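Local atomic coordinates of endo-pectate lyase (Erwinia chrysanthemi, PDB entry 3B8Y), a protein that probably cleaves polygalacturonate and methyl-esterified pectins internally by elimination, leaving oligosaccharides with unsaturated non-reducing ends, with calcium as cofactor. Residues A[20-25]-A[98-103]; A[229-234]-A[257-262]; A[190-195]-A[209-214]. One frame throughout, in Å; residues are numbered along the deposited sequence.

Interaction 1: A[20-25]-A[98-103]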
ATOM      1  N   ALA A  20     -22.741   3.735  -8.580  1.00 36.77           N
ATOM      2  CA  ALA A  20     -21.343   3.714  -8.077  1.00 35.14           C
ATOM      3  C   ALA A  20     -20.365   3.876  -9.236  1.00 35.24           C
ATOM      4  O   ALA A  20     -20.763   4.153 -10.371  1.00 35.16           O
ATOM      5  CB  ALA A  20     -21.077   2.409  -7.347  1.00 34.86           C
ATOM      6  N   GLN A  21     -19.084   3.699  -8.932  1.00 34.39           N
ATOM      7  CA  GLN A  21     -18.029   3.802  -9.923  1.00 34.40           C
ATOM      8  C   GLN A  21     -16.809   2.994  -9.502  1.00 31.69           C
ATOM      9  O   GLN A  21     -16.549   2.805  -8.320  1.00 31.99           O
ATOM     10  CB  GLN A  21     -17.628   5.270 -10.130  1.00 37.18           C
ATOM     11  CG  GLN A  21     -16.487   5.452 -11.123  1.00 42.00           C
ATOM     12  CD  GLN A  21     -16.293   6.894 -11.548  1.00 46.01           C
ATOM     13  OE1 GLN A  21     -16.756   7.306 -12.622  1.00 47.67           O
ATOM     14  NE2 GLN A  21     -15.608   7.674 -10.711  1.00 43.45           N
ATOM     15  N   THR A  22     -16.084   2.492 -10.489  1.00 29.27           N
ATOM     16  CA  THR A  22     -14.865   1.742 -10.247  1.00 26.78           C
ATOM     17  C   THR A  22     -13.784   2.397 -11.091  1.00 25.03           C
ATOM     18  O   THR A  22     -13.964   2.593 -12.294  1.00 24.96           O
ATOM     19  CB  THR A  22     -15.009   0.271 -10.682  1.00 26.94           C
ATOM     20  OG1 THR A  22     -16.129  -0.314 -10.010  1.00 28.74           O
ATOM     21  CG2 THR A  22     -13.739  -0.523 -10.349  1.00 22.83           C
ATOM     22  N   THR A  23     -12.693   2.807 -10.456  1.00 22.97           N
ATOM     23  CA  THR A  23     -11.603   3.415 -11.200  1.00 21.89           C
ATOM     24  C   THR A  23     -10.428   2.465 -11.171  1.00 20.11           C
ATOM     25  O   THR A  23      -9.984   2.029 -10.106  1.00 20.56           O
ATOM     26  CB  THR A  23     -11.218   4.800 -10.653  1.00 22.95           C
ATOM     27  OG1 THR A  23     -12.351   5.670 -10.749  1.00 24.65           O
ATOM     28  CG2 THR A  23     -10.086   5.401 -11.488  1.00 23.38           C
ATOM     29  N   LEU A  24      -9.964   2.103 -12.359  1.00 18.49           N
ATOM     30  CA  LEU A  24      -8.872   1.158 -12.508  1.00 17.24           C
ATOM     31  C   LEU A  24      -7.582   1.773 -13.012  1.00 18.31           C
ATOM     32  O   LEU A  24      -7.592   2.611 -13.911  1.00 17.71           O
ATOM     33  CB  LEU A  24      -9.298   0.042 -13.463  1.00 14.14           C
ATOM     34  CG  LEU A  24      -8.314  -1.095 -13.785  1.00 14.43           C
ATOM     35  CD1 LEU A  24      -8.048  -1.944 -12.532  1.00 14.49           C
ATOM     36  CD2 LEU A  24      -8.932  -1.973 -14.870  1.00 12.18           C
ATOM     37  N   MET A  25      -6.471   1.287 -12.470  1.00 19.28           N
ATOM     38  CA  MET A  25      -5.141   1.736 -12.865  1.00 21.12           C
ATOM     39  C   MET A  25      -4.243   0.521 -13.076  1.00 20.69           C
ATOM     40  O   MET A  25      -4.421  -0.523 -12.446  1.00 17.70           O
ATOM     41  CB  MET A  25      -4.534   2.663 -11.805  1.00 22.31           C
ATOM     42  CG  MET A  25      -5.217   4.016 -11.694  1.00 24.03           C
ATOM     43  SD  MET A  25      -4.566   5.008 -10.331  1.00 29.52           S
ATOM     44  CE  MET A  25      -2.932   5.238 -10.843  1.00 22.64           C
ATOM     45  N   VAL A  98     -20.730  -3.015 -11.467  1.00 33.38           N
ATOM     46  CA  VAL A  98     -20.041  -1.747 -11.701  1.00 31.81           C
ATOM     47  C   VAL A  98     -18.666  -1.960 -12.343  1.00 30.08           C
ATOM     48  O   VAL A  98     -17.669  -2.174 -11.656  1.00 31.29           O
ATOM     49  CB  VAL A  98     -19.905  -0.904 -10.405  1.00 31.19           C
ATOM     50  CG1 VAL A  98     -19.410   0.488 -10.745  1.00 27.42           C
ATOM     51  CG2 VAL A  98     -21.258  -0.818  -9.670  1.00 32.32           C
ATOM     52  N   VAL A  99     -18.641  -1.909 -13.670  1.00 28.02           N
ATOM     53  CA  VAL A  99     -17.429  -2.093 -14.458  1.00 25.73           C
ATOM     54  C   VAL A  99     -16.599  -0.811 -14.491  1.00 26.28           C
ATOM     55  O   VAL A  99     -17.127   0.285 -14.660  1.00 26.59           O
ATOM     56  CB  VAL A  99     -17.772  -2.538 -15.921  1.00 24.97           C
ATOM     57  CG1 VAL A  99     -16.489  -2.862 -16.713  1.00 22.67           C
ATOM     58  CG2 VAL A  99     -18.675  -3.752 -15.892  1.00 19.45           C
ATOM     59  N   SER A 100     -15.293  -0.963 -14.314  1.00 25.69           N
ATOM     60  CA  SER A 100     -14.375   0.161 -14.317  1.00 23.70           C
ATOM     61  C   SER A 100     -14.085   0.608 -15.740  1.00 25.01           C
ATOM     62  O   SER A 100     -14.628   0.073 -16.711  1.00 26.90           O
ATOM     63  CB  SER A 100     -13.049  -0.262 -13.691  1.00 21.62           C
ATOM     64  OG  SER A 100     -12.341  -1.132 -14.566  1.00 17.75           O
ATOM     65  N   ASN A 101     -13.202   1.589 -15.839  1.00 23.31           N
ATOM     66  CA  ASN A 101     -12.736   2.103 -17.112  1.00 21.83           C
ATOM     67  C   ASN A 101     -11.700   1.076 -17.598  1.00 21.90           C
ATOM     68  O   ASN A 101     -11.265   0.181 -16.844  1.00 18.94           O
ATOM     69  CB  ASN A 101     -12.031   3.449 -16.888  1.00 19.09           C
ATOM     70  CG  ASN A 101     -10.929   3.363 -15.817  1.00 23.12           C
ATOM     71  OD1 ASN A 101      -9.730   3.300 -16.131  1.00 24.43           O
ATOM     72  ND2 ASN A 101     -11.338   3.322 -14.554  1.00 16.52           N
ATOM     73  N   ALA A 102     -11.320   1.189 -18.861  1.00 21.23           N
ATOM     74  CA  ALA A 102     -10.305   0.305 -19.417  1.00 22.17           C
ATOM     75  C   ALA A 102      -8.923   0.871 -19.103  1.00 20.90           C
ATOM     76  O   ALA A 102      -8.775   2.074 -18.882  1.00 20.25           O
ATOM     77  CB  ALA A 102     -10.475   0.198 -20.940  1.00 23.74           C
ATOM     78  N   VAL A 103      -7.949  -0.021 -18.958  1.00 20.28           N
ATOM     79  CA  VAL A 103      -6.554   0.358 -18.761  1.00 21.65           C
ATOM     80  C   VAL A 103      -5.831  -0.544 -19.737  1.00 22.57           C
ATOM     81  O   VAL A 103      -6.313  -1.640 -20.040  1.00 20.62           O
ATOM     82  CB  VAL A 103      -5.990   0.125 -17.312  1.00 22.90           C
ATOM     83  CG1 VAL A 103      -6.592   1.114 -16.333  1.00 22.12           C
ATOM     84  CG2 VAL A 103      -6.171  -1.319 -16.860  1.00 20.06           C
TER
HETATM   85  O   HOH W   1     -17.432   2.204 -12.955  1.00 37.61           O

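Interaction 2: A[229-234]-A[257-262]. With ADA (alpha-D-galactopyranuronic acid), chain C; ADA (alpha-D-galactopyranuronic acid), chain B.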
ATOM      1  N   ASN A 229       5.168   8.010  12.767  1.00 29.77           N
ATOM      2  CA  ASN A 229       5.849   8.904  13.708  1.00 29.56           C
ATOM      3  C   ASN A 229       4.960   9.453  14.827  1.00 30.40           C
ATOM      4  O   ASN A 229       5.456   9.797  15.893  1.00 30.45           O
ATOM      5  CB  ASN A 229       6.496  10.076  12.969  1.00 28.85           C
ATOM      6  CG  ASN A 229       7.490   9.631  11.921  1.00 30.67           C
ATOM      7  OD1 ASN A 229       8.175   8.627  12.079  1.00 28.68           O
ATOM      8  ND2 ASN A 229       7.555  10.371  10.825  1.00 32.93           N
ATOM      9  N   SER A 230       3.665   9.607  14.565  1.00 30.39           N
ATOM     10  CA  SER A 230       2.745  10.105  15.590  1.00 30.66           C
ATOM     11  C   SER A 230       2.530   9.018  16.650  1.00 29.41           C
ATOM     12  O   SER A 230       2.812   7.845  16.406  1.00 27.81           O
ATOM     13  CB  SER A 230       1.407  10.507  14.961  1.00 29.97           C
ATOM     14  OG  SER A 230       0.826   9.408  14.279  1.00 31.61           O
ATOM     15  N   LYS A 231       2.050   9.415  17.825  1.00 30.33           N
ATOM     16  CA  LYS A 231       1.811   8.475  18.924  1.00 32.35           C
ATOM     17  C   LYS A 231       0.313   8.353  19.199  1.00 34.17           C
ATOM     18  O   LYS A 231      -0.456   9.251  18.847  1.00 34.49           O
ATOM     19  CB  LYS A 231       2.543   8.953  20.181  1.00 32.50           C
ATOM     20  CG  LYS A 231       4.008   9.281  19.948  1.00 33.45           C
ATOM     21  CD  LYS A 231       4.605   9.969  21.158  1.00 36.84           C
ATOM     22  CE  LYS A 231       5.851  10.771  20.803  1.00 38.67           C
ATOM     23  NZ  LYS A 231       6.298  11.603  21.970  1.00 40.74           N
ATOM     24  N   ASN A 232      -0.098   7.259  19.842  1.00 35.33           N
ATOM     25  CA  ASN A 232      -1.512   7.018  20.142  1.00 37.34           C
ATOM     26  C   ASN A 232      -2.289   6.986  18.827  1.00 35.90           C
ATOM     27  O   ASN A 232      -3.449   7.395  18.763  1.00 35.49           O
ATOM     28  CB  ASN A 232      -2.084   8.130  21.039  1.00 40.80           C
ATOM     29  CG  ASN A 232      -1.492   8.122  22.429  1.00 44.80           C
ATOM     30  OD1 ASN A 232      -1.473   7.086  23.101  1.00 46.99           O
ATOM     31  ND2 ASN A 232      -1.009   9.284  22.876  1.00 46.52           N
ATOM     32  N   SER A 233      -1.631   6.479  17.791  1.00 34.74           N
ATOM     33  CA  SER A 233      -2.197   6.422  16.455  1.00 32.60           C
ATOM     34  C   SER A 233      -2.111   5.042  15.826  1.00 31.66           C
ATOM     35  O   SER A 233      -1.317   4.201  16.246  1.00 32.50           O
ATOM     36  CB  SER A 233      -1.505   7.450  15.574  1.00 31.36           C
ATOM     37  OG  SER A 233      -0.103   7.384  15.753  1.00 32.06           O
ATOM     38  N   THR A 234      -2.910   4.835  14.786  1.00 29.66           N
ATOM     39  CA  THR A 234      -2.974   3.551  14.108  1.00 27.40           C
ATOM     40  C   THR A 234      -2.749   3.590  12.600  1.00 26.57           C
ATOM     41  O   THR A 234      -3.072   4.573  11.931  1.00 25.27           O
ATOM     42  CB  THR A 234      -4.332   2.889  14.373  1.00 26.79           C
ATOM     43  OG1 THR A 234      -4.441   2.562  15.766  1.00 28.44           O
ATOM     44  CG2 THR A 234      -4.512   1.648  13.532  1.00 26.72           C
ATOM     45  N   CYS A 257      13.146   8.709  16.421  1.00 37.95           N
ATOM     46  CA  CYS A 257      12.593  10.041  16.191  1.00 38.63           C
ATOM     47  C   CYS A 257      12.841  11.027  17.315  1.00 39.77           C
ATOM     48  O   CYS A 257      13.034  10.633  18.465  1.00 38.21           O
ATOM     49  CB  CYS A 257      11.093   9.950  15.948  1.00 37.55           C
ATOM     50  SG  CYS A 257      10.684   9.569  14.223  1.00 40.37           S
ATOM     51  N   SER A 258      12.863  12.312  16.965  1.00 40.79           N
ATOM     52  CA  SER A 258      13.034  13.370  17.953  1.00 43.07           C
ATOM     53  C   SER A 258      11.713  13.381  18.700  1.00 43.90           C
ATOM     54  O   SER A 258      10.648  13.424  18.082  1.00 46.48           O
ATOM     55  CB  SER A 258      13.282  14.719  17.274  1.00 42.66           C
ATOM     56  OG  SER A 258      14.539  14.728  16.613  1.00 41.90           O
ATOM     57  N   ASN A 259      11.779  13.308  20.023  1.00 45.59           N
ATOM     58  CA  ASN A 259      10.576  13.246  20.846  1.00 46.67           C
ATOM     59  C   ASN A 259       9.894  11.923  20.483  1.00 44.57           C
ATOM     60  O   ASN A 259       8.739  11.898  20.058  1.00 45.59           O
ATOM     61  CB  ASN A 259       9.642  14.435  20.565  1.00 49.91           C
ATOM     62  CG  ASN A 259       8.373  14.398  21.415  1.00 55.19           C
ATOM     63  OD1 ASN A 259       7.273  14.675  20.924  1.00 58.14           O
ATOM     64  ND2 ASN A 259       8.518  14.024  22.689  1.00 56.59           N
ATOM     65  N   ASN A 260      10.661  10.838  20.560  1.00 41.78           N
ATOM     66  CA  ASN A 260      10.150   9.511  20.242  1.00 38.05           C
ATOM     67  C   ASN A 260       9.383   8.968  21.441  1.00 36.83           C
ATOM     68  O   ASN A 260       9.603   9.385  22.580  1.00 35.99           O
ATOM     69  CB  ASN A 260      11.293   8.559  19.856  1.00 36.97           C
ATOM     70  CG  ASN A 260      10.815   7.362  19.034  1.00 36.06           C
ATOM     71  OD1 ASN A 260      11.481   6.320  18.973  1.00 33.06           O
ATOM     72  ND2 ASN A 260       9.670   7.519  18.379  1.00 33.28           N
ATOM     73  N   GLY A 261       8.448   8.070  21.162  1.00 34.62           N
ATOM     74  CA  GLY A 261       7.642   7.480  22.206  1.00 32.46           C
ATOM     75  C   GLY A 261       6.581   6.626  21.550  1.00 31.72           C
ATOM     76  O   GLY A 261       6.680   6.308  20.362  1.00 30.98           O
ATOM     77  N   GLY A 262       5.571   6.255  22.325  1.00 30.13           N
ATOM     78  CA  GLY A 262       4.491   5.441  21.805  1.00 31.17           C
ATOM     79  C   GLY A 262       3.197   5.689  22.561  1.00 29.96           C
ATOM     80  O   GLY A 262       3.104   6.648  23.316  1.00 32.03           O
TER
HETATM   81  C1  ADA C   4      11.657  12.085  10.411  1.00 49.21           C
HETATM   82  C2  ADA C   4      11.773  13.268   9.444  1.00 50.22           C
HETATM   83  C3  ADA C   4      13.091  13.994   9.692  1.00 51.40           C
HETATM   84  C4  ADA C   4      13.104  14.466  11.144  1.00 51.61           C
HETATM   85  C5  ADA C   4      12.981  13.218  12.039  1.00 52.27           C
HETATM   86  C6  ADA C   4      13.017  13.628  13.487  1.00 52.19           C
HETATM   87  O2  ADA C   4      11.716  12.790   8.093  1.00 48.35           O
HETATM   88  O3  ADA C   4      13.201  15.120   8.811  1.00 52.97           O
HETATM   89  O4  ADA C   4      11.987  15.331  11.376  1.00 50.33           O
HETATM   90  O5  ADA C   4      11.727  12.517  11.788  1.00 51.63           O
HETATM   91  O6B ADA C   4      14.073  14.303  13.962  1.00 55.03           O
HETATM   92  O6A ADA C   4      12.103  13.350  14.217  1.00 53.54           O
HETATM   93  C1  ADA B   3      14.592   8.187  10.048  1.00 44.03           C
HETATM   94  C2  ADA B   3      14.807   9.345  11.031  1.00 44.45           C
HETATM   95  C3  ADA B   3      13.538   9.516  11.836  1.00 45.18           C
HETATM   96  C4  ADA B   3      12.401   9.831  10.865  1.00 45.69           C
HETATM   97  C5  ADA B   3      12.274   8.694   9.865  1.00 45.41           C
HETATM   98  C6  ADA B   3      11.177   9.010   8.871  1.00 45.90           C
HETATM   99  O2  ADA B   3      15.882   9.042  11.912  1.00 44.65           O
HETATM  100  O3  ADA B   3      13.695  10.583  12.768  1.00 44.62           O
HETATM  101  O4  ADA B   3      12.609  11.079  10.176  1.00 46.77           O
HETATM  102  O5  ADA B   3      13.509   8.475   9.145  1.00 44.58           O
HETATM  103  O6B ADA B   3       9.929   9.276   9.299  1.00 46.57           O
HETATM  104  O6A ADA B   3      11.427   9.036   7.685  1.00 45.02           O

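Interaction 3: A[190-195]-A[209-214]. With ADA (alpha-D-galactopyranuronic acid), chain B.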
ATOM      1  N   GLU A 190       5.325   4.092  -8.501  1.00 24.76           N
ATOM      2  CA  GLU A 190       6.156   3.476  -9.536  1.00 27.82           C
ATOM      3  C   GLU A 190       7.563   3.228  -9.011  1.00 28.32           C
ATOM      4  O   GLU A 190       8.331   2.470  -9.586  1.00 30.32           O
ATOM      5  CB  GLU A 190       6.237   4.373 -10.773  1.00 30.06           C
ATOM      6  CG  GLU A 190       4.930   4.516 -11.538  1.00 35.20           C
ATOM      7  CD  GLU A 190       4.478   3.221 -12.205  1.00 37.07           C
ATOM      8  OE1 GLU A 190       5.325   2.336 -12.427  1.00 39.25           O
ATOM      9  OE2 GLU A 190       3.276   3.095 -12.524  1.00 37.60           O
ATOM     10  N   ASP A 191       7.887   3.896  -7.916  1.00 29.92           N
ATOM     11  CA  ASP A 191       9.177   3.784  -7.257  1.00 33.36           C
ATOM     12  C   ASP A 191       9.046   4.619  -5.986  1.00 34.33           C
ATOM     13  O   ASP A 191       8.279   5.583  -5.957  1.00 36.54           O
ATOM     14  CB  ASP A 191      10.282   4.353  -8.151  1.00 34.68           C
ATOM     15  CG  ASP A 191      11.668   3.867  -7.761  1.00 36.96           C
ATOM     16  OD1 ASP A 191      11.787   2.793  -7.134  1.00 37.08           O
ATOM     17  OD2 ASP A 191      12.649   4.562  -8.100  1.00 39.24           O
ATOM     18  N   ILE A 192       9.729   4.211  -4.918  1.00 34.72           N
ATOM     19  CA  ILE A 192       9.674   4.956  -3.661  1.00 33.27           C
ATOM     20  C   ILE A 192      11.004   5.671  -3.462  1.00 32.82           C
ATOM     21  O   ILE A 192      12.061   5.046  -3.445  1.00 32.90           O
ATOM     22  CB  ILE A 192       9.398   4.041  -2.439  1.00 32.44           C
ATOM     23  CG1 ILE A 192       8.031   3.356  -2.570  1.00 31.39           C
ATOM     24  CG2 ILE A 192       9.450   4.865  -1.146  1.00 31.24           C
ATOM     25  CD1 ILE A 192       7.743   2.347  -1.479  1.00 28.55           C
ATOM     26  N   CYS A 193      10.931   6.985  -3.304  1.00 32.93           N
ATOM     27  CA  CYS A 193      12.112   7.812  -3.120  1.00 33.58           C
ATOM     28  C   CYS A 193      12.605   7.769  -1.680  1.00 33.16           C
ATOM     29  O   CYS A 193      13.741   7.370  -1.429  1.00 33.94           O
ATOM     30  CB  CYS A 193      11.822   9.243  -3.588  1.00 33.00           C
ATOM     31  SG  CYS A 193      13.040  10.488  -3.079  1.00 38.33           S
ATOM     32  N   GLU A 194      11.751   8.154  -0.735  1.00 32.78           N
ATOM     33  CA  GLU A 194      12.115   8.134   0.681  1.00 33.80           C
ATOM     34  C   GLU A 194      11.103   7.293   1.474  1.00 33.50           C
ATOM     35  O   GLU A 194      11.375   6.147   1.837  1.00 34.20           O
ATOM     36  CB  GLU A 194      12.197   9.569   1.216  1.00 36.75           C
ATOM     37  CG  GLU A 194      13.218  10.430   0.458  1.00 43.07           C
ATOM     38  CD  GLU A 194      13.193  11.913   0.820  1.00 46.07           C
ATOM     39  OE1 GLU A 194      12.208  12.383   1.434  1.00 47.96           O
ATOM     40  OE2 GLU A 194      14.171  12.616   0.466  1.00 49.65           O
ATOM     41  N   ASP A 195       9.942   7.871   1.751  1.00 32.68           N
ATOM     42  CA  ASP A 195       8.883   7.169   2.471  1.00 32.49           C
ATOM     43  C   ASP A 195       7.677   7.185   1.528  1.00 31.00           C
ATOM     44  O   ASP A 195       7.490   8.154   0.796  1.00 30.92           O
ATOM     45  CB  ASP A 195       8.526   7.903   3.769  1.00 34.26           C
ATOM     46  CG  ASP A 195       9.653   7.883   4.809  1.00 38.13           C
ATOM     47  OD1 ASP A 195      10.599   7.067   4.689  1.00 40.99           O
ATOM     48  OD2 ASP A 195       9.576   8.685   5.768  1.00 35.55           O
ATOM     49  N   GLY A 209      -3.774  -0.390  -3.531  1.00 22.36           N
ATOM     50  CA  GLY A 209      -2.541   0.286  -3.914  1.00 21.33           C
ATOM     51  C   GLY A 209      -1.415  -0.691  -4.226  1.00 20.88           C
ATOM     52  O   GLY A 209      -1.405  -1.814  -3.711  1.00 21.19           O
ATOM     53  N   ILE A 210      -0.502  -0.276  -5.105  1.00 18.99           N
ATOM     54  CA  ILE A 210       0.648  -1.077  -5.533  1.00 18.81           C
ATOM     55  C   ILE A 210       1.897  -0.236  -5.238  1.00 19.27           C
ATOM     56  O   ILE A 210       2.026   0.870  -5.749  1.00 16.83           O
ATOM     57  CB  ILE A 210       0.639  -1.323  -7.069  1.00 19.69           C
ATOM     58  CG1 ILE A 210      -0.636  -2.043  -7.521  1.00 17.35           C
ATOM     59  CG2 ILE A 210       1.917  -2.069  -7.496  1.00 18.46           C
ATOM     60  CD1 ILE A 210      -0.841  -3.407  -6.905  1.00 21.34           C
ATOM     61  N   ALA A 211       2.821  -0.758  -4.439  1.00 18.99           N
ATOM     62  CA  ALA A 211       4.017   0.009  -4.102  1.00 20.36           C
ATOM     63  C   ALA A 211       5.290  -0.643  -4.597  1.00 20.43           C
ATOM     64  O   ALA A 211       5.741  -1.653  -4.046  1.00 18.49           O
ATOM     65  CB  ALA A 211       4.097   0.248  -2.599  1.00 17.41           C
ATOM     66  N   HIS A 212       5.862  -0.043  -5.634  1.00 21.13           N
ATOM     67  CA  HIS A 212       7.091  -0.536  -6.238  1.00 23.39           C
ATOM     68  C   HIS A 212       8.345   0.203  -5.791  1.00 24.75           C
ATOM     69  O   HIS A 212       8.349   1.424  -5.617  1.00 25.18           O
ATOM     70  CB  HIS A 212       7.024  -0.468  -7.759  1.00 23.98           C
ATOM     71  CG  HIS A 212       8.274  -0.952  -8.424  1.00 26.99           C
ATOM     72  ND1 HIS A 212       8.612  -2.289  -8.484  1.00 27.16           N
ATOM     73  CD2 HIS A 212       9.298  -0.278  -8.998  1.00 25.92           C
ATOM     74  CE1 HIS A 212       9.793  -2.417  -9.064  1.00 26.29           C
ATOM     75  NE2 HIS A 212      10.230  -1.212  -9.386  1.00 26.77           N
ATOM     76  N   ASN A 213       9.424  -0.549  -5.647  1.00 25.67           N
ATOM     77  CA  ASN A 213      10.695   0.031  -5.262  1.00 27.64           C
ATOM     78  C   ASN A 213      11.879  -0.773  -5.805  1.00 28.14           C
ATOM     79  O   ASN A 213      11.834  -2.000  -5.889  1.00 26.58           O
ATOM     80  CB  ASN A 213      10.794   0.148  -3.746  1.00 26.45           C
ATOM     81  CG  ASN A 213      12.001   0.945  -3.300  1.00 28.01           C
ATOM     82  OD1 ASN A 213      12.222   2.075  -3.749  1.00 28.25           O
ATOM     83  ND2 ASN A 213      12.799   0.358  -2.417  1.00 30.17           N
ATOM     84  N   ALA A 214      12.913  -0.057  -6.222  1.00 29.75           N
ATOM     85  CA  ALA A 214      14.130  -0.678  -6.723  1.00 32.46           C
ATOM     86  C   ALA A 214      15.262  -0.186  -5.833  1.00 33.93           C
ATOM     87  O   ALA A 214      15.255   0.958  -5.397  1.00 35.95           O
ATOM     88  CB  ALA A 214      14.371  -0.282  -8.163  1.00 30.78           C
TER
HETATM   89  C1  ADA B   3      14.592   8.187  10.048  1.00 44.03           C
HETATM   90  C2  ADA B   3      14.807   9.345  11.031  1.00 44.45           C
HETATM   91  C3  ADA B   3      13.538   9.516  11.836  1.00 45.18           C
HETATM   92  C4  ADA B   3      12.401   9.831  10.865  1.00 45.69           C
HETATM   93  C5  ADA B   3      12.274   8.694   9.865  1.00 45.41           C
HETATM   94  C6  ADA B   3      11.177   9.010   8.871  1.00 45.90           C
HETATM   95  O2  ADA B   3      15.882   9.042  11.912  1.00 44.65           O
HETATM   96  O3  ADA B   3      13.695  10.583  12.768  1.00 44.62           O
HETATM   97  O4  ADA B   3      12.609  11.079  10.176  1.00 46.77           O
HETATM   98  O5  ADA B   3      13.509   8.475   9.145  1.00 44.58           O
HETATM   99  O6B ADA B   3       9.929   9.276   9.299  1.00 46.57           O
HETATM  100  O6A ADA B   3      11.427   9.036   7.685  1.00 45.02           O

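Interaction 1: A[20-25]-A[98-103]
T22 and S100 bring their CA atoms within 4.4 Å of each other as segments 20-25 and 98-103 run side by side in nearly the same direction, 18° apart, with no backbone-to-backbone hydrogen bond between them. What replaces a ladder is mostly side-chain work. The hydroxyl of T22 gives its proton to the carbonyl of V98, OG1 to O 2.9 Å, approaching from above the carbonyl plane. A chi1 of -56° sets OG1 beside the backbone N for this bond and swings CG2 toward S100, where it presses tightly on CB at 3.4 Å. One water adds a second bridge: it accepts from T22 N at 2.8 Å and donates to V99 O at 2.6 Å. Farther along, L24 and V103 cross at about a right angle, with CD2 of L24 only 3.5 Å from CG2 of V103. The S100 hydroxyl lies against L24 CB, yet its hydrogen bonds do not cross the contact: OG donates to N101 O at 2.8 Å and is also bonded to V88 N. The pairing illustrates how edge strands of the two sheets of a fibronectin type III-like sandwich can meet. Strand 22-29 borders 32-39, whose L35 and W37 pack on L24, while 97-104 borders 85-92, whose V90 touches T22; beyond the sandwich, M25 leans on N186 and I188 of strand 181-189.

Interaction 2: A[229-234]-A[257-262]
A loop-to-loop contact at the rim of the substrate cleft joins K231 to N259 and N229 to C257, between the turn that leads into strand 233-238 and the loop connecting strands 249-253 and 264-268. K231 does most of the spanning. Its CG stands beside the backbone N (chi1 -51°) and the chain beyond is extended, so the methylenes lie along the glycine backbone, with CD 3.9 Å from G261 C. At its end the ammonium reaches N259 twice, through weak hydrogen bonds from NZ to the main-chain O at 3.1 Å and to the side-chain OD1 at 3.4 Å. Two weak bonds to neutral oxygens suggest a modest tether rather than a firm anchor. Nearer the cleft, N229 OD1 rests 3.4 Å from C257 SG, a sulfur fixed by its disulfide to C254. Turns of this kind, stacked from one coil to the next, border the binding cleft of a right-handed parallel beta-helix, the fold of polysaccharide lyase family 3, and both segments handle sugar here. The N229 amide donates from ND2 to O6B of ADA (chain B) at 3.0 Å, with an N-H...O angle of 154°. The neighbouring galacturonate, ADA (chain C), linked through its C1 to O4 of the first, is gripped at both carboxylate oxygens by S258: the backbone N donates to O6A at 3.0 Å and the hydroxyl OG to O6B at 2.7 Å. Behind the turn, R264 hydrogen-bonds to the carbonyl oxygens of N229 and S230, while D256 and K317 supply further hydrogen bonds to bound galacturonate.

Interaction 3: A[190-195]-A[209-214]
D191 and N213 meet where a loop of the right-handed parallel beta-helix, segment 190-195, passes the end of strand 210-213, with their CA atoms 4.5 Å apart. Both residues, together with I192 and Y218, bind calcium in a crystal structure of this protein, and the contact illustrates how a metal site is put together from adjoining turns of chain.

Hydrogen bonds come first. A214 N donates to D191 OD1 at 3.2 Å and meets that oxygen nearly in line with its C-O bond. A weak hydrogen bond runs from I192 N to N213 OD1 at 3.5 Å. N213 extends toward the loop with CG opposite its backbone N (chi1 -171°), and its ND2 donates to the carbonyl of E246, which helps to fix which end of the amide faces I192.

Close oxygens form a second group. N213 OD1 lies 3.0 Å from I192 O and 3.5 Å from D191 OD1, pairs of acceptors with no proton to share. This crowding is consistent with a site suited to a cation.

Apolar and C-H contacts fill in the rest. I192 approaches A211 loosely, CD1 to CB at 4.4 Å, and D191 CA points a C-H at H212 O. The imidazole of H212, held at ND1 by T244, turns its edge to the loop. E190 itself directs its carboxylate elsewhere, into salt bridges with K29 and R165.

At the far end of the loop D195, a zinc ligand in a crystal structure of this protein, comes to the substrate, its OD2 2.7 Å from O6A of ADA (chain B). Back at the strand, CD2 of H212 sits 3.0 Å from E190 O, which lies near the ring plane.

How the interactions relate
Along the chain the contacts follow one another, interaction 1 closing before interaction 3 and that before interaction 2. Interaction 1 belongs to the N-terminal sandwich; the other two lie in the beta-helix. The three centres step across the molecule, 23 Å from interaction 1 to 3 and again from 3 to 2, whereas 1 and 2 stand 37 Å apart on opposite sides of the chain's centre. Strand 181-189, which M25 touches, runs on into segment 190-195, and the K29-E190 salt bridge is a second link between the domains. N229 of interaction 2 and D195, ending segment 190-195, both reach ADA (chain B), so the loop that helps form the calcium site also leads to the substrate cleft.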